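PDB 3OT5: UDP-N-acetylglucosamine 2-epimerase from Listeria monocytogenes, which probably interconverts UDP-N-acetylglucosamine and UDP-N-acetylmannosamine by inverting the configuration at C2 of the sugar. Local coordinates for residues 203-208 against 294-299; 35-40 against 289-294; 171-176 against 182-187. All coordinates share one frame; numbering follows the deposited sequence.

Contact 1: 203-208 against 294-299; sequences DALKTT and DFHNFL
His296 reaches from helix 292-301 of the second Rossmann-like domain to Leu205 and Thr208 at the C-terminal end of helix 200-208, which follows the last strand of the first domain's sheet; the two helices cross nearly at right angles (-92°), 9.9 Å apart at their axes. His296 CB has Thr208 OG1 at 3.8 Å and Leu205 CD2 at 3.9 Å. At CG the same methyl is 3.4 Å away, and at ring atom CD2 it is 3.6 Å away. Leu205 CD2 sits over the centre of one ring face, 3.5 Å from the His296 centroid, a CH-pi contact. A branched aliphatic residue suits this place because it can cover a flat ring while presenting a C-H to it. On the other side of CG, His296 ND1 pairs with Thr208 OG1 at 3.0 Å, and either may be the donor. The far nitrogen, NE2, is hydrogen-bonded to Glu315 OE2, which helps to fix the ring's rotation. One residue on, Asn297 OD1 accepts from Gln210 N, while ND2 serves two backbone carbonyls, that of Ile293 in its own helix and, across the contact, Thr208 O at 3.0 Å, with an N-H...O angle of 148°.

Contact 2: 35-40 against 289-294; sequences GTRPEA and PLDAID
Two helix N-termini meet across the cleft between the two Rossmann-like domains, a GT-B-type arrangement: Arg37, in the first turn of helix 37-51, extends to Asp291 and Ala292, where helix 292-301 begins. The first helix follows strand 28-34 of one parallel sheet, whereas the second leads into strand 302-307 of the other. Arg37 leaves the backbone with CG anti to N, an extended start, then bends at chi3 (71°), which swings the guanidinium over the Asp291 carboxylate. The two planes are only 20° apart. Asp291 OD1 sits over a face of the guanidinium, 2.9 Å from Arg37 NH2, and no N-H points at it. This is a salt bridge resting on charge alone. Beside it, Arg37 NH1 rests against the methyl of Ala292, 3.4 Å from CB, and a small side chain suits a place where a broad cation lies so close. Asp291 has a second task as the N-cap of its helix, for OD1 also accepts from Ile293 N at 3.2 Å, the donor approaching 76° out of the carboxylate plane, on the side opposite to Arg37. A negative charge there is probably favoured by the helix dipole as well as by Arg37. Gln73 of helix 72-77 touches both Arg37 and Asp291, and Val74 adds to the packing round the arginine. The turn that carries Arg37 is itself braced. Thr36 is the N-cap of helix 37-51, its hydroxyl well suited to accept from a peptide N-H, although the bond from Glu39 N is weak. Glu39 folds back to close the turn: its OE2 is hydrogen-bonded to Thr124 and Ser127, and Glu39 OE1 accepts a hydrogen bond from Gly35 N at 2.7 Å.

Contact 3: 171-176 against 182-187; sequences DIHFSP and ENLLAE
Leu184 rests one methyl, CD1, on both His173 and Ser175, which stand two residues apart on strand 172-175 and so point to the same side of it. CD1 lies 3.8 Å from His173 CB and 3.5 Å from Ser175 OG. The second methyl touches more lightly, with Leu184 CD2 4.1 Å from His173 ND1. Leucine suits the place because its branched end can meet two strand residues at once from the helix; with CG anti to the carbonyl carbon (chi1 -70°), the side chain continues the strandward direction of CB. His173 crosses the leucine obliquely and offers its CB and the root of its ring, so the touch is purely van der Waals. Ser175 is small enough to let the methyl approach, and its buried hydroxyl is satisfied elsewhere by a hydrogen bond to Ala146 O.

Further out, Ile194 of the neighbouring strand packs against both Leu184 and Ser175, while backbone bonds from His173 to Thr193 and Phe195 hold strand 172-175 beside strand 194-196. Phe174, pointing away from the helix, packs instead on helix 380-392, so this strand is covered on both faces. Strand 172-175, helix 178-186 and parallel strand 194-196 together form a beta-alpha-beta crossover, the repeating unit of the three-layer Rossmann fold.

From the N terminus, residues 35-40 come first and wait for 289-294, so contact 2 spans most of the chain. Within that span contact 3 opens and closes locally, with only five residues between its segments, and packs helix 178-186 on the first parallel sheet. Residues 203-208 follow; their partner, 294-299, begins on the last residue of contact 2, so contacts 1 and 2 cross. Both tie the first domain to helix 292-301 of the second, share Asp294, and touch where Thr208 O lies 3.9 Å from Ile293 CG2. Contact 3 stands apart, its centre about 28 Å from that of contact 1, and serves one domain rather than the junction.

Contact 1: 203-208 against 294-299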
loop_
_atom_site.group_PDB
_atom_site.type_symbol
_atom_site.label_atom_id
_atom_site.label_comp_id
_atom_site.label_asym_id
_atom_site.label_seq_id
_atom_site.Cartn_x
_atom_site.Cartn_y
_atom_site.Cartn_z
ATOM N N ASP A 203 -4.033 -6.832 -4.231
ATOM C CA ASP A 203 -5.261 -7.646 -4.172
ATOM C C ASP A 203 -6.450 -6.713 -3.912
ATOM O O ASP A 203 -7.546 -6.910 -4.441
ATOM C CB ASP A 203 -5.264 -8.707 -3.044
ATOM C CG ASP A 203 -4.116 -9.707 -3.128
ATOM O OD1 ASP A 203 -4.319 -10.854 -2.662
ATOM O OD2 ASP A 203 -3.024 -9.384 -3.644
ATOM N N ALA A 204 -6.232 -5.712 -3.073
ATOM C CA ALA A 204 -7.288 -4.754 -2.725
ATOM C C ALA A 204 -7.922 -4.076 -3.949
ATOM O O ALA A 204 -9.104 -3.791 -3.952
ATOM C CB ALA A 204 -6.746 -3.703 -1.786
ATOM N N LEU A 205 -7.128 -3.826 -4.976
ATOM C CA LEU A 205 -7.614 -3.173 -6.195
ATOM C C LEU A 205 -8.771 -3.945 -6.847
ATOM O O LEU A 205 -9.643 -3.350 -7.492
ATOM C CB LEU A 205 -6.467 -3.003 -7.199
ATOM C CG LEU A 205 -5.260 -2.156 -6.737
ATOM C CD1 LEU A 205 -4.085 -2.225 -7.744
ATOM C CD2 LEU A 205 -5.657 -0.709 -6.482
ATOM N N LYS A 206 -8.804 -5.265 -6.672
ATOM C CA LYS A 206 -9.878 -6.047 -7.271
ATOM C C LYS A 206 -11.216 -5.630 -6.664
ATOM O O LYS A 206 -12.248 -5.729 -7.309
ATOM C CB LYS A 206 -9.634 -7.554 -7.097
ATOM C CG LYS A 206 -8.356 -8.073 -7.779
ATOM C CD LYS A 206 -8.160 -9.582 -7.593
ATOM C CE LYS A 206 -7.986 -9.962 -6.117
ATOM N NZ LYS A 206 -7.710 -11.411 -5.937
ATOM N N THR A 207 -11.193 -5.118 -5.437
ATOM C CA THR A 207 -12.423 -4.704 -4.772
ATOM C C THR A 207 -12.656 -3.193 -4.756
ATOM O O THR A 207 -13.781 -2.741 -4.871
ATOM C CB THR A 207 -12.448 -5.192 -3.301
ATOM O OG1 THR A 207 -12.273 -6.608 -3.254
ATOM C CG2 THR A 207 -13.772 -4.816 -2.627
ATOM N N THR A 208 -11.602 -2.413 -4.585
ATOM C CA THR A 208 -11.742 -0.943 -4.514
ATOM C C THR A 208 -12.058 -0.304 -5.865
ATOM O O THR A 208 -12.752 0.719 -5.929
ATOM C CB THR A 208 -10.472 -0.311 -3.951
ATOM O OG1 THR A 208 -9.381 -0.643 -4.797
ATOM C CG2 THR A 208 -10.188 -0.827 -2.541
ATOM N N ASP A 294 -11.140 6.393 -4.054
ATOM C CA ASP A 294 -11.424 7.219 -5.227
ATOM C C ASP A 294 -10.178 7.276 -6.075
ATOM O O ASP A 294 -10.238 7.227 -7.309
ATOM C CB ASP A 294 -11.838 8.632 -4.830
ATOM C CG ASP A 294 -13.280 8.718 -4.388
ATOM O OD1 ASP A 294 -14.165 8.325 -5.177
ATOM O OD2 ASP A 294 -13.534 9.243 -3.286
ATOM N N PHE A 295 -9.040 7.357 -5.398
ATOM C CA PHE A 295 -7.761 7.424 -6.067
ATOM C C PHE A 295 -7.499 6.180 -6.908
ATOM O O PHE A 295 -7.029 6.293 -8.041
ATOM C CB PHE A 295 -6.632 7.632 -5.059
ATOM C CG PHE A 295 -5.318 7.905 -5.706
ATOM C CD1 PHE A 295 -4.969 9.196 -6.061
ATOM C CD2 PHE A 295 -4.444 6.876 -5.993
ATOM C CE1 PHE A 295 -3.764 9.453 -6.675
ATOM C CE2 PHE A 295 -3.240 7.125 -6.612
ATOM C CZ PHE A 295 -2.896 8.410 -6.955
ATOM N N HIS A 296 -7.781 4.992 -6.373
ATOM C CA HIS A 296 -7.572 3.782 -7.166
ATOM C C HIS A 296 -8.397 3.846 -8.452
ATOM O O HIS A 296 -7.937 3.435 -9.521
ATOM C CB HIS A 296 -7.912 2.485 -6.410
ATOM C CG HIS A 296 -7.012 2.199 -5.246
ATOM N ND1 HIS A 296 -7.440 1.522 -4.123
ATOM C CD2 HIS A 296 -5.727 2.552 -5.004
ATOM C CE1 HIS A 296 -6.440 1.428 -3.262
ATOM N NE2 HIS A 296 -5.392 2.051 -3.770
ATOM N N ASN A 297 -9.617 4.360 -8.335
ATOM C CA ASN A 297 -10.511 4.488 -9.483
ATOM C C ASN A 297 -10.024 5.514 -10.517
ATOM O O ASN A 297 -10.212 5.317 -11.721
ATOM C CB ASN A 297 -11.931 4.730 -8.992
ATOM C CG ASN A 297 -12.516 3.486 -8.311
ATOM O OD1 ASN A 297 -12.995 2.562 -8.983
ATOM N ND2 ASN A 297 -12.508 3.478 -6.986
ATOM N N PHE A 298 -9.381 6.586 -10.058
ATOM C CA PHE A 298 -8.804 7.572 -10.977
ATOM C C PHE A 298 -7.598 6.964 -11.627
ATOM O O PHE A 298 -7.375 7.085 -12.828
ATOM C CB PHE A 298 -8.394 8.860 -10.258
ATOM C CG PHE A 298 -9.476 9.886 -10.202
ATOM C CD1 PHE A 298 -9.433 10.980 -11.057
ATOM C CD2 PHE A 298 -10.547 9.746 -9.340
ATOM C CE1 PHE A 298 -10.415 11.935 -11.035
ATOM C CE2 PHE A 298 -11.549 10.698 -9.305
ATOM C CZ PHE A 298 -11.485 11.798 -10.160
ATOM N N LEU A 299 -6.830 6.283 -10.801
ATOM C CA LEU A 299 -5.619 5.630 -11.219
ATOM C C LEU A 299 -5.943 4.697 -12.377
ATOM O O LEU A 299 -5.254 4.705 -13.402
ATOM C CB LEU A 299 -5.048 4.863 -10.019
ATOM C CG LEU A 299 -3.580 4.498 -9.981
ATOM C CD1 LEU A 299 -2.740 5.778 -10.086
ATOM C CD2 LEU A 299 -3.276 3.751 -8.705
#

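Contact 2: 35-40 against 289-294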
loop_
_atom_site.group_PDB
_atom_site.type_symbol
_atom_site.label_atom_id
_atom_site.label_comp_id
_atom_site.label_asym_id
_atom_site.label_seq_id
_atom_site.Cartn_x
_atom_site.Cartn_y
_atom_site.Cartn_z
ATOM N N GLY A 35 -5.409 -1.588 12.594
ATOM C CA GLY A 35 -5.649 -0.356 13.324
ATOM C C GLY A 35 -5.626 0.952 12.574
ATOM O O GLY A 35 -5.766 1.989 13.197
ATOM N N THR A 36 -5.416 0.928 11.259
ATOM C CA THR A 36 -5.425 2.157 10.460
ATOM C C THR A 36 -6.143 1.880 9.147
ATOM O O THR A 36 -6.365 0.722 8.796
ATOM C CB THR A 36 -4.009 2.713 10.172
ATOM O OG1 THR A 36 -3.268 1.777 9.388
ATOM C CG2 THR A 36 -3.259 3.005 11.462
ATOM N N ARG A 37 -6.490 2.939 8.421
ATOM C CA ARG A 37 -7.197 2.792 7.160
ATOM C C ARG A 37 -6.310 2.045 6.150
ATOM O O ARG A 37 -6.767 1.116 5.511
ATOM C CB ARG A 37 -7.651 4.156 6.602
ATOM C CG ARG A 37 -8.746 4.036 5.515
ATOM C CD ARG A 37 -9.066 5.369 4.803
ATOM N NE ARG A 37 -7.975 5.800 3.926
ATOM C CZ ARG A 37 -7.989 6.900 3.163
ATOM N NH1 ARG A 37 -6.939 7.189 2.402
ATOM N NH2 ARG A 37 -9.044 7.714 3.153
ATOM N N PRO A 38 -5.036 2.450 6.007
ATOM C CA PRO A 38 -4.172 1.725 5.067
ATOM C C PRO A 38 -4.039 0.239 5.422
ATOM O O PRO A 38 -4.023 -0.597 4.525
ATOM C CB PRO A 38 -2.831 2.451 5.197
ATOM C CG PRO A 38 -3.204 3.827 5.627
ATOM C CD PRO A 38 -4.362 3.641 6.554
ATOM N N GLU A 39 -3.940 -0.093 6.715
ATOM C CA GLU A 39 -3.864 -1.498 7.112
ATOM C C GLU A 39 -5.153 -2.197 6.725
ATOM O O GLU A 39 -5.137 -3.337 6.259
ATOM C CB GLU A 39 -3.633 -1.684 8.609
ATOM C CG GLU A 39 -2.217 -1.465 9.079
ATOM C CD GLU A 39 -2.030 -1.802 10.549
ATOM O OE1 GLU A 39 -2.963 -1.604 11.344
ATOM O OE2 GLU A 39 -0.939 -2.251 10.923
ATOM N N ALA A 40 -6.267 -1.495 6.918
ATOM C CA ALA A 40 -7.590 -2.033 6.601
ATOM C C ALA A 40 -7.677 -2.456 5.133
ATOM O O ALA A 40 -8.180 -3.520 4.805
ATOM C CB ALA A 40 -8.654 -1.006 6.922
ATOM N N PRO A 289 -8.070 16.484 -1.747
ATOM C CA PRO A 289 -7.436 15.168 -1.647
ATOM C C PRO A 289 -8.448 14.035 -1.783
ATOM O O PRO A 289 -9.491 14.052 -1.142
ATOM C CB PRO A 289 -6.822 15.172 -0.239
ATOM C CG PRO A 289 -6.674 16.612 0.115
ATOM C CD PRO A 289 -7.824 17.305 -0.548
ATOM N N LEU A 290 -8.147 13.075 -2.641
ATOM C CA LEU A 290 -9.034 11.948 -2.844
ATOM C C LEU A 290 -8.757 10.853 -1.838
ATOM O O LEU A 290 -7.648 10.724 -1.328
ATOM C CB LEU A 290 -8.852 11.361 -4.243
ATOM C CG LEU A 290 -9.246 12.239 -5.424
ATOM C CD1 LEU A 290 -8.870 11.543 -6.718
ATOM C CD2 LEU A 290 -10.741 12.570 -5.369
ATOM N N ASP A 291 -9.793 10.071 -1.562
ATOM C CA ASP A 291 -9.700 8.927 -0.683
ATOM C C ASP A 291 -8.844 7.921 -1.442
ATOM O O ASP A 291 -8.769 7.971 -2.678
ATOM C CB ASP A 291 -11.110 8.366 -0.430
ATOM C CG ASP A 291 -11.116 7.088 0.413
ATOM O OD1 ASP A 291 -10.037 6.534 0.699
ATOM O OD2 ASP A 291 -12.224 6.629 0.779
ATOM N N ALA A 292 -8.172 7.033 -0.717
ATOM C CA ALA A 292 -7.344 6.018 -1.353
ATOM C C ALA A 292 -8.184 5.242 -2.373
ATOM O O ALA A 292 -7.679 4.828 -3.417
ATOM C CB ALA A 292 -6.757 5.069 -0.306
ATOM N N ILE A 293 -9.472 5.075 -2.065
ATOM C CA ILE A 293 -10.403 4.348 -2.933
ATOM C C ILE A 293 -10.747 5.129 -4.200
ATOM O O ILE A 293 -10.670 4.584 -5.301
ATOM C CB ILE A 293 -11.666 3.956 -2.161
ATOM C CG1 ILE A 293 -11.281 2.968 -1.054
ATOM C CG2 ILE A 293 -12.690 3.328 -3.089
ATOM C CD1 ILE A 293 -12.392 2.596 -0.146
ATOM N N ASP A 294 -11.140 6.393 -4.054
ATOM C CA ASP A 294 -11.424 7.219 -5.227
ATOM C C ASP A 294 -10.178 7.276 -6.075
ATOM O O ASP A 294 -10.238 7.227 -7.309
ATOM C CB ASP A 294 -11.838 8.632 -4.830
ATOM C CG ASP A 294 -13.280 8.718 -4.388
ATOM O OD1 ASP A 294 -14.165 8.325 -5.177
ATOM O OD2 ASP A 294 -13.534 9.243 -3.286
#

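Contact 3: 171-176 against 182-187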
loop_
_atom_site.group_PDB
_atom_site.type_symbol
_atom_site.label_atom_id
_atom_site.label_comp_id
_atom_site.label_asym_id
_atom_site.label_seq_id
_atom_site.Cartn_x
_atom_site.Cartn_y
_atom_site.Cartn_z
ATOM N N ASP A 171 6.111 -16.137 13.670
ATOM C CA ASP A 171 6.335 -17.540 13.404
ATOM C C ASP A 171 6.294 -17.767 11.907
ATOM O O ASP A 171 6.890 -18.688 11.413
ATOM C CB ASP A 171 5.247 -18.354 14.070
ATOM C CG ASP A 171 5.287 -18.229 15.555
ATOM O OD1 ASP A 171 6.336 -18.572 16.137
ATOM O OD2 ASP A 171 4.273 -17.823 16.136
ATOM N N ILE A 172 5.581 -16.908 11.189
ATOM C CA ILE A 172 5.471 -17.033 9.749
ATOM C C ILE A 172 5.466 -15.625 9.146
ATOM O O ILE A 172 4.810 -14.702 9.645
ATOM C CB ILE A 172 4.265 -17.947 9.368
ATOM C CG1 ILE A 172 4.169 -18.154 7.861
ATOM C CG2 ILE A 172 2.970 -17.403 9.931
ATOM C CD1 ILE A 172 3.192 -19.282 7.491
ATOM N N HIS A 173 6.256 -15.466 8.093
ATOM C CA HIS A 173 6.449 -14.184 7.461
ATOM C C HIS A 173 5.967 -14.216 6.039
ATOM O O HIS A 173 6.314 -15.119 5.267
ATOM C CB HIS A 173 7.941 -13.855 7.468
ATOM C CG HIS A 173 8.578 -14.001 8.810
ATOM N ND1 HIS A 173 8.775 -12.938 9.664
ATOM C CD2 HIS A 173 9.043 -15.095 9.456
ATOM C CE1 HIS A 173 9.352 -13.368 10.772
ATOM N NE2 HIS A 173 9.517 -14.677 10.677
ATOM N N PHE A 174 5.174 -13.218 5.694
ATOM C CA PHE A 174 4.643 -13.105 4.372
ATOM C C PHE A 174 5.307 -11.850 3.815
ATOM O O PHE A 174 4.883 -10.742 4.074
ATOM C CB PHE A 174 3.116 -13.017 4.439
ATOM C CG PHE A 174 2.491 -14.090 5.303
ATOM C CD1 PHE A 174 2.462 -15.407 4.885
ATOM C CD2 PHE A 174 1.934 -13.771 6.539
ATOM C CE1 PHE A 174 1.889 -16.386 5.661
ATOM C CE2 PHE A 174 1.348 -14.740 7.323
ATOM C CZ PHE A 174 1.334 -16.064 6.890
ATOM N N SER A 175 6.407 -12.047 3.097
ATOM C CA SER A 175 7.161 -10.940 2.534
ATOM C C SER A 175 6.544 -10.478 1.231
ATOM O O SER A 175 6.011 -11.282 0.475
ATOM C CB SER A 175 8.613 -11.352 2.293
ATOM O OG SER A 175 9.245 -11.696 3.513
ATOM N N PRO A 176 6.596 -9.176 0.975
ATOM C CA PRO A 176 6.021 -8.717 -0.260
ATOM C C PRO A 176 6.979 -8.920 -1.420
ATOM O O PRO A 176 6.532 -9.041 -2.555
ATOM C CB PRO A 176 5.800 -7.227 -0.003
ATOM C CG PRO A 176 6.900 -6.860 0.904
ATOM C CD PRO A 176 7.104 -8.062 1.793
ATOM N N GLU A 182 15.079 -11.871 1.787
ATOM C CA GLU A 182 16.520 -11.865 2.024
ATOM C C GLU A 182 16.869 -11.119 3.317
ATOM O O GLU A 182 17.744 -11.543 4.055
ATOM C CB GLU A 182 17.246 -11.256 0.829
ATOM C CG GLU A 182 17.165 -12.132 -0.408
ATOM C CD GLU A 182 17.681 -11.455 -1.652
ATOM O OE1 GLU A 182 17.981 -12.178 -2.624
ATOM O OE2 GLU A 182 17.785 -10.206 -1.663
ATOM N N ASN A 183 16.205 -9.997 3.569
ATOM C CA ASN A 183 16.432 -9.252 4.806
ATOM C C ASN A 183 16.198 -10.154 5.992
ATOM O O ASN A 183 16.980 -10.170 6.941
ATOM C CB ASN A 183 15.491 -8.047 4.903
ATOM C CG ASN A 183 15.814 -6.975 3.874
ATOM O OD1 ASN A 183 16.895 -6.960 3.304
ATOM N ND2 ASN A 183 14.887 -6.072 3.654
ATOM N N LEU A 184 15.113 -10.919 5.934
ATOM C CA LEU A 184 14.775 -11.820 7.016
ATOM C C LEU A 184 15.811 -12.929 7.120
ATOM O O LEU A 184 16.199 -13.310 8.222
ATOM C CB LEU A 184 13.354 -12.361 6.849
ATOM C CG LEU A 184 12.271 -11.301 7.090
ATOM C CD1 LEU A 184 10.921 -11.745 6.542
ATOM C CD2 LEU A 184 12.195 -10.944 8.597
ATOM N N LEU A 185 16.275 -13.429 5.979
ATOM C CA LEU A 185 17.294 -14.477 5.979
ATOM C C LEU A 185 18.605 -13.979 6.588
ATOM O O LEU A 185 19.260 -14.720 7.319
ATOM C CB LEU A 185 17.544 -15.012 4.572
ATOM C CG LEU A 185 16.390 -15.802 3.958
ATOM C CD1 LEU A 185 16.725 -16.195 2.520
ATOM C CD2 LEU A 185 16.069 -17.030 4.800
ATOM N N ALA A 186 18.981 -12.736 6.285
ATOM C CA ALA A 186 20.222 -12.151 6.811
ATOM C C ALA A 186 20.180 -12.041 8.341
ATOM O O ALA A 186 21.223 -12.036 8.997
ATOM C CB ALA A 186 20.497 -10.792 6.174
ATOM N N GLU A 187 18.976 -11.950 8.902
ATOM C CA GLU A 187 18.804 -11.899 10.358
ATOM C C GLU A 187 18.703 -13.314 10.951
ATOM O O GLU A 187 18.403 -13.482 12.130
ATOM C CB GLU A 187 17.571 -11.080 10.724
ATOM C CG GLU A 187 17.693 -9.606 10.357
ATOM C CD GLU A 187 16.405 -8.841 10.534
ATOM O OE1 GLU A 187 15.327 -9.475 10.630
ATOM O OE2 GLU A 187 16.461 -7.591 10.549
#